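Local coordinates for protein delta-aminolevulinic acid dehydratase (Toxoplasma gondii ME49, PDB 3OBK) that catalyses the condensation of two molecules of 5-aminolevulinic acid into porphobilinogen, an early step of tetrapyrrole and haem biosynthesis, and assembles as an octamer, at residues Tyr48-His53 and Leu76-Glu81; Gly147-Asp150 and Lys155-Asn158; Ser191-Ser196 and Thr205-Tyr210. All blocks are in the same frame, centred on the assembly; numbering follows the deposited sequence.

Interaction 1. Residues Tyr48-His53 and Leu76-Glu81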
ATOM      1  N   TYR A  48      34.801  11.528  -3.482  1.00  9.65           N
ATOM      2  CA  TYR A  48      35.890  11.393  -4.438  1.00  9.86           C
ATOM      3  C   TYR A  48      36.814  10.254  -4.015  1.00 10.05           C
ATOM      4  O   TYR A  48      37.432  10.318  -2.948  1.00  9.87           O
ATOM      5  CB  TYR A  48      36.668  12.719  -4.491  1.00 10.69           C
ATOM      6  CG  TYR A  48      37.733  12.856  -5.566  1.00 10.56           C
ATOM      7  CD1 TYR A  48      37.636  12.171  -6.761  1.00 11.65           C
ATOM      8  CD2 TYR A  48      38.809  13.724  -5.400  1.00 11.54           C
ATOM      9  CE1 TYR A  48      38.586  12.313  -7.753  1.00 13.15           C
ATOM     10  CE2 TYR A  48      39.776  13.892  -6.409  1.00 13.31           C
ATOM     11  CZ  TYR A  48      39.645  13.168  -7.584  1.00 14.09           C
ATOM     12  OH  TYR A  48      40.557  13.240  -8.599  1.00 15.80           O
ATOM     13  N   PRO A  49      36.913   9.201  -4.835  1.00 10.10           N
ATOM     14  CA  PRO A  49      37.743   8.085  -4.422  1.00 10.69           C
ATOM     15  C   PRO A  49      39.151   8.131  -5.011  1.00 10.65           C
ATOM     16  O   PRO A  49      39.302   8.315  -6.217  1.00 10.30           O
ATOM     17  CB  PRO A  49      36.969   6.849  -4.938  1.00 10.34           C
ATOM     18  CG  PRO A  49      35.761   7.362  -5.654  1.00 10.28           C
ATOM     19  CD  PRO A  49      36.083   8.812  -5.977  1.00 10.86           C
ATOM     20  N   LEU A  50      40.154   7.961  -4.147  1.00 10.27           N
ATOM     21  CA  LEU A  50      41.552   8.094  -4.546  1.00 10.82           C
ATOM     22  C   LEU A  50      42.386   6.881  -4.153  1.00 11.15           C
ATOM     23  O   LEU A  50      42.024   6.107  -3.252  1.00  9.32           O
ATOM     24  CB  LEU A  50      42.176   9.338  -3.925  1.00 11.23           C
ATOM     25  CG  LEU A  50      41.497  10.670  -4.282  1.00 10.79           C
ATOM     26  CD1 LEU A  50      41.933  11.755  -3.334  1.00  9.44           C
ATOM     27  CD2 LEU A  50      41.783  11.027  -5.762  1.00 11.07           C
ATOM     28  N   PHE A  51      43.497   6.738  -4.871  1.00 11.74           N
ATOM     29  CA  PHE A  51      44.421   5.651  -4.689  1.00 12.69           C
ATOM     30  C   PHE A  51      45.741   6.209  -4.257  1.00 13.82           C
ATOM     31  O   PHE A  51      46.249   7.163  -4.876  1.00 13.57           O
ATOM     32  CB  PHE A  51      44.636   4.930  -6.011  1.00 13.15           C
ATOM     33  CG  PHE A  51      43.399   4.349  -6.574  1.00 12.89           C
ATOM     34  CD1 PHE A  51      42.914   3.137  -6.101  1.00 12.86           C
ATOM     35  CD2 PHE A  51      42.688   5.021  -7.549  1.00 12.87           C
ATOM     36  CE1 PHE A  51      41.743   2.608  -6.624  1.00 13.04           C
ATOM     37  CE2 PHE A  51      41.534   4.491  -8.064  1.00 12.33           C
ATOM     38  CZ  PHE A  51      41.056   3.295  -7.607  1.00 11.71           C
ATOM     39  N   VAL A  52      46.301   5.596  -3.214  1.00 14.84           N
ATOM     40  CA  VAL A  52      47.619   5.955  -2.720  1.00 15.85           C
ATOM     41  C   VAL A  52      48.546   4.746  -2.680  1.00 17.35           C
ATOM     42  O   VAL A  52      48.129   3.645  -2.343  1.00 16.83           O
ATOM     43  CB  VAL A  52      47.558   6.577  -1.315  1.00 15.89           C
ATOM     44  CG1 VAL A  52      46.861   5.664  -0.345  1.00 13.53           C
ATOM     45  CG2 VAL A  52      48.985   6.934  -0.824  1.00 15.31           C
ATOM     46  N   HIS A  53      49.817   4.972  -3.004  1.00 19.39           N
ATOM     47  CA  HIS A  53      50.849   3.942  -2.849  1.00 20.75           C
ATOM     48  C   HIS A  53      52.096   4.485  -2.161  1.00 22.79           C
ATOM     49  O   HIS A  53      52.285   5.688  -2.052  1.00 23.61           O
ATOM     50  CB  HIS A  53      51.177   3.275  -4.199  1.00 20.75           C
ATOM     51  CG  HIS A  53      51.868   4.159  -5.200  1.00 20.32           C
ATOM     52  ND1 HIS A  53      52.365   3.664  -6.389  1.00 20.01           N
ATOM     53  CD2 HIS A  53      52.143   5.485  -5.202  1.00 19.94           C
ATOM     54  CE1 HIS A  53      52.938   4.643  -7.066  1.00 20.96           C
ATOM     55  NE2 HIS A  53      52.806   5.761  -6.374  1.00 20.99           N
ATOM     56  N   LEU A  76      47.873  14.466  -0.666  1.00 17.30           N
ATOM     57  CA  LEU A  76      47.552  15.719  -0.019  1.00 17.84           C
ATOM     58  C   LEU A  76      47.274  16.814  -1.056  1.00 17.50           C
ATOM     59  O   LEU A  76      46.328  17.557  -0.893  1.00 16.84           O
ATOM     60  CB  LEU A  76      48.658  16.151   0.929  1.00 18.94           C
ATOM     61  CG  LEU A  76      49.201  15.164   1.983  1.00 21.38           C
ATOM     62  CD1 LEU A  76      49.995  15.927   3.039  1.00 21.57           C
ATOM     63  CD2 LEU A  76      48.144  14.281   2.669  1.00 20.30           C
ATOM     64  N   LYS A  77      48.070  16.907  -2.121  1.00 17.40           N
ATOM     65  CA  LYS A  77      47.798  17.930  -3.145  1.00 17.87           C
ATOM     66  C   LYS A  77      46.412  17.729  -3.732  1.00 16.55           C
ATOM     67  O   LYS A  77      45.675  18.688  -3.953  1.00 16.59           O
ATOM     68  CB  LYS A  77      48.856  17.968  -4.283  1.00 18.38           C
ATOM     69  N   GLU A  78      46.063  16.477  -3.982  1.00 15.51           N
ATOM     70  CA  GLU A  78      44.836  16.174  -4.696  1.00 14.79           C
ATOM     71  C   GLU A  78      43.594  16.398  -3.820  1.00 13.62           C
ATOM     72  O   GLU A  78      42.617  16.973  -4.280  1.00 12.00           O
ATOM     73  CB  GLU A  78      44.881  14.740  -5.239  1.00 14.79           C
ATOM     74  CG  GLU A  78      43.684  14.338  -6.117  1.00 14.41           C
ATOM     75  CD  GLU A  78      43.710  14.988  -7.475  1.00 16.63           C
ATOM     76  OE1 GLU A  78      44.812  15.242  -7.995  1.00 17.64           O
ATOM     77  OE2 GLU A  78      42.623  15.229  -8.054  1.00 18.83           O
ATOM     78  N   VAL A  79      43.640  15.943  -2.571  1.00 13.07           N
ATOM     79  CA  VAL A  79      42.566  16.233  -1.642  1.00 12.93           C
ATOM     80  C   VAL A  79      42.331  17.738  -1.512  1.00 13.72           C
ATOM     81  O   VAL A  79      41.181  18.217  -1.533  1.00 13.81           O
ATOM     82  CB  VAL A  79      42.805  15.574  -0.285  1.00 12.92           C
ATOM     83  CG1 VAL A  79      41.884  16.167   0.794  1.00 12.15           C
ATOM     84  CG2 VAL A  79      42.593  14.063  -0.413  1.00 11.04           C
ATOM     85  N   GLY A  80      43.423  18.481  -1.408  1.00 14.41           N
ATOM     86  CA  GLY A  80      43.380  19.929  -1.353  1.00 15.03           C
ATOM     87  C   GLY A  80      42.707  20.618  -2.537  1.00 14.97           C
ATOM     88  O   GLY A  80      41.982  21.575  -2.340  1.00 13.78           O
ATOM     89  N   GLU A  81      42.984  20.159  -3.762  1.00 15.13           N
ATOM     90  CA  GLU A  81      42.353  20.736  -4.952  1.00 15.56           C
ATOM     91  C   GLU A  81      40.831  20.421  -4.968  1.00 14.69           C
ATOM     92  O   GLU A  81      40.004  21.276  -5.281  1.00 13.61           O
ATOM     93  CB  GLU A  81      43.010  20.209  -6.231  1.00 15.52           C
ATOM     94  CG  GLU A  81      42.448  20.877  -7.486  1.00 17.90           C
ATOM     95  CD  GLU A  81      42.891  20.259  -8.810  1.00 19.96           C
ATOM     96  OE1 GLU A  81      43.747  19.371  -8.802  1.00 22.27           O
ATOM     97  OE2 GLU A  81      42.379  20.684  -9.873  1.00 21.76           O
TER
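Tyr48 and Glu78 meet through a single hydrogen bond, in which the phenol OH of Tyr48 donates to OE2 of Glu78 over 2.9 Å. The two side chains cross at roughly a right angle. The carboxylate oxygen sits at the edge of the tyrosine ring, in its plane, whereas the hydroxyl reaches OE2 from above the carboxylate plane, 43° out of it. With CG anti to the backbone N, Tyr48 sends its ring toward the helix, which brings OH within bonding distance of OE2. Glu78 CG is likewise anti to its own backbone N, and the chain then bends at chi2 (73°), which folds its carboxylate over toward the phenol. OE2 also forms a salt bridge with Lys335, so one oxygen serves both a neutral donor and a cation; the lysine, which Glu81 contacts as well, would be expected to stabilise the negative charge. The contact belongs to the TIM-barrel fold of this enzyme: strand 46-53 is a parallel barrel strand, and helix 72-84 runs back along its outside, the short segments lying at 168° to each other with their axes approaching to 10.3 Å. Leu50 supplies the apolar part of the contact. Its CD2 rests over one face of the Tyr48 ring, offset toward the rim, and lies 3.8 Å from CG of Glu78, the aliphatic part of that acid. The other methyl, CD1, reaches CG2 of Val79 at 3.8 Å, and Val79 also packs on Phe90 of strand 89-95 and on Leu122 of helix 114-125.

Interaction 2. Residues Gly147-Asp150 and Lys155-Asn158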
ATOM      1  N   GLY A 147      38.058 -11.783   1.517  1.00 20.25           N
ATOM      2  CA  GLY A 147      38.210 -12.530   2.752  1.00 20.57           C
ATOM      3  C   GLY A 147      39.348 -13.542   2.719  1.00 21.11           C
ATOM      4  O   GLY A 147      40.066 -13.686   1.710  1.00 21.03           O
ATOM      5  N   VAL A 148      39.511 -14.238   3.835  1.00 21.85           N
ATOM      6  CA  VAL A 148      40.519 -15.281   3.949  1.00 23.00           C
ATOM      7  C   VAL A 148      40.091 -16.523   3.174  1.00 23.24           C
ATOM      8  O   VAL A 148      38.966 -16.957   3.287  1.00 22.76           O
ATOM      9  CB  VAL A 148      40.766 -15.658   5.396  1.00 23.29           C
ATOM     10  CG1 VAL A 148      41.804 -16.760   5.463  1.00 24.24           C
ATOM     11  CG2 VAL A 148      41.232 -14.442   6.182  1.00 22.89           C
ATOM     12  N   VAL A 149      41.002 -17.059   2.372  1.00 24.19           N
ATOM     13  CA  VAL A 149      40.737 -18.206   1.531  1.00 24.94           C
ATOM     14  C   VAL A 149      41.274 -19.454   2.205  1.00 26.32           C
ATOM     15  O   VAL A 149      42.431 -19.505   2.598  1.00 27.02           O
ATOM     16  CB  VAL A 149      41.378 -18.045   0.147  1.00 25.00           C
ATOM     17  CG1 VAL A 149      41.085 -19.266  -0.715  1.00 24.56           C
ATOM     18  CG2 VAL A 149      40.884 -16.764  -0.531  1.00 23.10           C
ATOM     19  N   ASP A 150      40.417 -20.450   2.371  1.00 27.71           N
ATOM     20  CA  ASP A 150      40.808 -21.670   3.038  1.00 29.15           C
ATOM     21  C   ASP A 150      41.712 -22.451   2.084  1.00 30.14           C
ATOM     22  O   ASP A 150      41.395 -22.595   0.900  1.00 29.20           O
ATOM     23  CB  ASP A 150      39.578 -22.499   3.453  1.00 29.40           C
ATOM     24  CG  ASP A 150      39.952 -23.796   4.166  1.00 30.43           C
ATOM     25  OD1 ASP A 150      40.577 -23.742   5.229  1.00 32.31           O
ATOM     26  OD2 ASP A 150      39.638 -24.878   3.658  1.00 32.04           O
ATOM     27  N   LYS A 155      37.291 -22.024  -0.289  1.00 25.12           N
ATOM     28  CA  LYS A 155      36.199 -21.170   0.147  1.00 24.35           C
ATOM     29  C   LYS A 155      36.736 -19.909   0.823  1.00 23.26           C
ATOM     30  O   LYS A 155      37.758 -19.936   1.521  1.00 22.44           O
ATOM     31  CB  LYS A 155      35.261 -21.904   1.133  1.00 25.10           C
ATOM     32  CG  LYS A 155      34.148 -22.781   0.496  1.00 26.86           C
ATOM     33  CD  LYS A 155      33.512 -23.724   1.527  1.00 30.33           C
ATOM     34  CE  LYS A 155      32.690 -24.907   0.907  1.00 32.15           C
ATOM     35  NZ  LYS A 155      32.309 -25.994   1.921  1.00 31.20           N
ATOM     36  N   ILE A 156      36.020 -18.814   0.601  1.00 21.89           N
ATOM     37  CA  ILE A 156      36.212 -17.590   1.345  1.00 21.19           C
ATOM     38  C   ILE A 156      35.425 -17.709   2.642  1.00 20.71           C
ATOM     39  O   ILE A 156      34.224 -17.525   2.652  1.00 21.01           O
ATOM     40  CB  ILE A 156      35.707 -16.363   0.550  1.00 20.96           C
ATOM     41  CG1 ILE A 156      36.609 -16.109  -0.686  1.00 20.49           C
ATOM     42  CG2 ILE A 156      35.678 -15.140   1.458  1.00 20.21           C
ATOM     43  CD1 ILE A 156      36.387 -17.034  -1.891  1.00 19.07           C
ATOM     44  N   VAL A 157      36.108 -17.998   3.737  1.00 20.56           N
ATOM     45  CA  VAL A 157      35.447 -18.365   4.987  1.00 20.08           C
ATOM     46  C   VAL A 157      34.943 -17.146   5.707  1.00 18.79           C
ATOM     47  O   VAL A 157      35.691 -16.206   5.949  1.00 18.61           O
ATOM     48  CB  VAL A 157      36.360 -19.219   5.931  1.00 20.95           C
ATOM     49  CG1 VAL A 157      36.838 -20.468   5.203  1.00 21.09           C
ATOM     50  CG2 VAL A 157      37.525 -18.429   6.462  1.00 20.51           C
ATOM     51  N   ASN A 158      33.660 -17.188   6.051  1.00 17.81           N
ATOM     52  CA  ASN A 158      32.945 -16.008   6.473  1.00 16.64           C
ATOM     53  C   ASN A 158      33.389 -15.419   7.795  1.00 16.25           C
ATOM     54  O   ASN A 158      33.784 -14.258   7.860  1.00 15.58           O
ATOM     55  CB  ASN A 158      31.461 -16.281   6.566  1.00 16.33           C
ATOM     56  CG  ASN A 158      30.661 -15.008   6.554  1.00 16.10           C
ATOM     57  OD1 ASN A 158      30.399 -14.458   5.479  1.00 15.92           O
ATOM     58  ND2 ASN A 158      30.297 -14.501   7.743  1.00 12.75           N
TER
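The amide N of Asp150 donates to the carbonyl O of Lys155 over 2.8 Å, a nearly straight bond with an N-H...O angle of 171°. Its companion runs the other way across the pair: Val157 N gives its hydrogen to Val148 O at 3.1 Å, the donor lying almost on the line of the C=O bond. Both carbonyl oxygens also receive a CA-H...O contact, Lys155 O from Val149 CA and Val148 O from Ile156 CA, each at 3.4 Å. Together they make a single beta bridge centred on Val149 and Ile156, whose CA atoms are 4.6 Å apart, in the loop between strand 130-135 and helix 158-175 of the barrel. Around this backbone core the side chains touch lightly. Val157 holds CG1 beside its own backbone N (chi1 -57°), bringing that methyl to 3.8 Å from CB of Asp150; the carboxylate of Asp150 instead turns to Ser153 N within the connecting turn. Ile156 CG2 lies 3.9 Å from CA of Gly147. Val157 is the N-cap residue of helix 158-175, and OG1 of Thr161 is hydrogen-bonded to both Val157 O and Val148 N, joining the two segments at the helix start. Arg24 of a second subunit is hydrogen-bonded to Ile156 O. Both hydrogen bonds across the segments are main-chain, so the pairing itself does not depend on polar side chains, and the carbonyl of Ile156 is left to meet the other subunit.

Interaction 3. Residues Ser191-Ser196 and Thr205-Tyr210; sequences SAIRES and TSILAY
Ile193 points toward the strand and brings CG2 to 4.2 Å from CD1 of Ile207. Arg194 follows along the helix and carries the polar part of the contact. These elements belong to a beta-alpha-beta unit of the TIM barrel, in which helix 189-199 connects parallel strands 179-182 and 206-213; the helix segment runs at 171° to the segment of the second strand. CG of Arg194 starts anti to the backbone N (chi1 -176°), and bends at chi2 and chi3 then carry the guanidinium over to Thr205. There NH1 and NH2 both hold the single carbonyl O of Thr205, end-on, at 3.0 and 2.8 Å, with the oxygen in the guanidinium plane and both nitrogens in the carbonyl plane. This double grip should limit rotation of the group, and NH1 has a further salt bridge to Asp198. Ile207 CD1 meets the arginine along its length from CB to NH2, coming closest to Arg194 NH2 at 3.6 Å, while Gln20 of a fourth subunit packs on the arginine. Ser196, farther along, braces the helix internally: its N and OG both donate to Ala192 O from opposite faces of the carbonyl plane, the bond from Ser196 OG measuring 2.9 Å.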
ATOM      1  N   SER A 191      27.160  -5.726  11.911  1.00 13.76           N
ATOM      2  CA  SER A 191      26.902  -5.756  13.342  1.00 14.19           C
ATOM      3  C   SER A 191      28.159  -6.050  14.127  1.00 14.00           C
ATOM      4  O   SER A 191      28.332  -5.506  15.218  1.00 14.41           O
ATOM      5  CB  SER A 191      25.869  -6.823  13.680  1.00 14.32           C
ATOM      6  OG  SER A 191      25.514  -6.764  15.053  1.00 16.31           O
ATOM      7  N   ALA A 192      29.014  -6.922  13.581  1.00 13.18           N
ATOM      8  CA  ALA A 192      30.204  -7.361  14.282  1.00 13.34           C
ATOM      9  C   ALA A 192      31.158  -6.189  14.369  1.00 13.51           C
ATOM     10  O   ALA A 192      31.766  -5.932  15.439  1.00 13.97           O
ATOM     11  CB  ALA A 192      30.854  -8.552  13.577  1.00 12.33           C
ATOM     12  N   ILE A 193      31.294  -5.472  13.254  1.00 12.80           N
ATOM     13  CA  ILE A 193      32.180  -4.305  13.224  1.00 12.80           C
ATOM     14  C   ILE A 193      31.631  -3.242  14.155  1.00 12.96           C
ATOM     15  O   ILE A 193      32.363  -2.629  14.894  1.00 13.07           O
ATOM     16  CB  ILE A 193      32.360  -3.719  11.814  1.00 11.69           C
ATOM     17  CG1 ILE A 193      33.146  -4.716  10.956  1.00 12.27           C
ATOM     18  CG2 ILE A 193      33.067  -2.402  11.935  1.00  9.49           C
ATOM     19  CD1 ILE A 193      33.025  -4.640   9.442  1.00  9.33           C
ATOM     20  N   ARG A 194      30.324  -3.058  14.140  1.00 13.43           N
ATOM     21  CA  ARG A 194      29.703  -2.049  14.982  1.00 14.18           C
ATOM     22  C   ARG A 194      30.046  -2.254  16.470  1.00 15.65           C
ATOM     23  O   ARG A 194      30.354  -1.297  17.162  1.00 15.58           O
ATOM     24  CB  ARG A 194      28.188  -2.058  14.778  1.00 13.61           C
ATOM     25  CG  ARG A 194      27.438  -0.968  15.554  1.00 14.05           C
ATOM     26  CD  ARG A 194      27.709   0.437  15.021  1.00 13.99           C
ATOM     27  NE  ARG A 194      28.868   1.063  15.644  1.00 12.86           N
ATOM     28  CZ  ARG A 194      29.548   2.074  15.121  1.00 14.44           C
ATOM     29  NH1 ARG A 194      30.597   2.554  15.766  1.00 15.45           N
ATOM     30  NH2 ARG A 194      29.197   2.610  13.951  1.00 14.73           N
ATOM     31  N   GLU A 195      30.000  -3.503  16.935  1.00 16.67           N
ATOM     32  CA  GLU A 195      30.136  -3.805  18.350  1.00 18.41           C
ATOM     33  C   GLU A 195      31.573  -3.677  18.758  1.00 18.77           C
ATOM     34  O   GLU A 195      31.846  -3.182  19.844  1.00 19.43           O
ATOM     35  CB  GLU A 195      29.652  -5.219  18.663  1.00 19.39           C
ATOM     36  CG  GLU A 195      29.386  -5.462  20.132  1.00 23.49           C
ATOM     37  CD  GLU A 195      28.906  -6.895  20.450  1.00 27.79           C
ATOM     38  OE1 GLU A 195      27.731  -7.207  20.148  1.00 29.62           O
ATOM     39  OE2 GLU A 195      29.695  -7.677  21.046  1.00 30.53           O
ATOM     40  N   SER A 196      32.469  -4.134  17.885  1.00 18.37           N
ATOM     41  CA  SER A 196      33.904  -3.982  18.051  1.00 19.04           C
ATOM     42  C   SER A 196      34.283  -2.520  18.180  1.00 18.82           C
ATOM     43  O   SER A 196      35.014  -2.138  19.109  1.00 19.66           O
ATOM     44  CB  SER A 196      34.649  -4.581  16.851  1.00 18.94           C
ATOM     45  OG  SER A 196      34.342  -5.958  16.695  1.00 21.14           O
ATOM     46  N   THR A 205      32.509   6.674  15.117  1.00 16.56           N
ATOM     47  CA  THR A 205      32.908   6.233  13.811  1.00 14.93           C
ATOM     48  C   THR A 205      31.722   5.596  13.104  1.00 13.80           C
ATOM     49  O   THR A 205      31.090   4.679  13.635  1.00 14.08           O
ATOM     50  CB  THR A 205      34.048   5.213  13.914  1.00 15.11           C
ATOM     51  OG1 THR A 205      35.163   5.803  14.594  1.00 16.97           O
ATOM     52  CG2 THR A 205      34.512   4.768  12.541  1.00 14.76           C
ATOM     53  N   SER A 206      31.438   6.074  11.902  1.00 12.83           N
ATOM     54  CA  SER A 206      30.303   5.613  11.101  1.00 12.25           C
ATOM     55  C   SER A 206      30.614   4.389  10.262  1.00 11.55           C
ATOM     56  O   SER A 206      31.772   4.031  10.047  1.00 11.12           O
ATOM     57  CB  SER A 206      29.839   6.719  10.169  1.00 12.13           C
ATOM     58  OG  SER A 206      29.480   7.878  10.899  1.00 12.69           O
ATOM     59  N   ILE A 207      29.552   3.734   9.807  1.00 11.11           N
ATOM     60  CA  ILE A 207      29.669   2.582   8.938  1.00 10.37           C
ATOM     61  C   ILE A 207      28.841   2.864   7.685  1.00 10.12           C
ATOM     62  O   ILE A 207      27.637   3.000   7.756  1.00  9.20           O
ATOM     63  CB  ILE A 207      29.169   1.313   9.623  1.00 10.43           C
ATOM     64  CG1 ILE A 207      30.096   0.926  10.776  1.00 11.30           C
ATOM     65  CG2 ILE A 207      29.078   0.136   8.631  1.00  9.35           C
ATOM     66  CD1 ILE A 207      29.536  -0.158  11.702  1.00  9.53           C
ATOM     67  N   LEU A 208      29.517   2.988   6.551  1.00 10.40           N
ATOM     68  CA  LEU A 208      28.854   3.015   5.254  1.00 11.21           C
ATOM     69  C   LEU A 208      28.804   1.565   4.731  1.00 11.71           C
ATOM     70  O   LEU A 208      29.822   0.999   4.294  1.00 11.49           O
ATOM     71  CB  LEU A 208      29.595   3.952   4.314  1.00 11.05           C
ATOM     72  CG  LEU A 208      29.323   4.083   2.798  1.00 12.46           C
ATOM     73  CD1 LEU A 208      27.893   3.838   2.373  1.00  9.32           C
ATOM     74  CD2 LEU A 208      29.827   5.475   2.340  1.00 10.59           C
ATOM     75  N   ALA A 209      27.631   0.946   4.832  1.00 12.17           N
ATOM     76  CA  ALA A 209      27.518  -0.485   4.535  1.00 12.60           C
ATOM     77  C   ALA A 209      27.295  -0.650   3.055  1.00 13.23           C
ATOM     78  O   ALA A 209      26.380  -0.053   2.496  1.00 13.98           O
ATOM     79  CB  ALA A 209      26.369  -1.119   5.343  1.00 11.82           C
ATOM     80  N   TYR A 210      28.137  -1.430   2.399  1.00 14.42           N
ATOM     81  CA  TYR A 210      27.850  -1.859   1.030  1.00 14.76           C
ATOM     82  C   TYR A 210      26.851  -2.998   1.156  1.00 14.90           C
ATOM     83  O   TYR A 210      27.256  -4.107   1.390  1.00 15.21           O
ATOM     84  CB  TYR A 210      29.100  -2.351   0.337  1.00 14.80           C
ATOM     85  CG  TYR A 210      30.092  -1.313  -0.083  1.00 16.51           C
ATOM     86  CD1 TYR A 210      30.930  -0.726   0.821  1.00 19.23           C
ATOM     87  CD2 TYR A 210      30.251  -0.983  -1.414  1.00 19.65           C
ATOM     88  CE1 TYR A 210      31.895   0.219   0.417  1.00 21.71           C
ATOM     89  CE2 TYR A 210      31.197  -0.046  -1.831  1.00 20.52           C
ATOM     90  CZ  TYR A 210      32.022   0.558  -0.912  1.00 22.32           C
ATOM     91  OH  TYR A 210      32.984   1.484  -1.337  1.00 22.00           O
TER

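All three contacts lie in the TIM-barrel family region of the chain and follow each other in sequence. Interactions 1 and 3 reach the same barrel sheet; their centres are 24 Å apart and their nearest atoms about 8 Å. Interaction 2 lies in a loop leading into helix 158-175, against which Ile193 and Thr205 of interaction 3 pack; the nearest atoms of these two contacts are also about 8 Å apart. None of the contacts touches the bound porphobilinogen. Interaction 2 comes nearest, with Gly147 about 9 Å from the product, whereas the side chains of Tyr48 in interaction 1 and Ile193 in interaction 3 are about 11 and 12 Å from it.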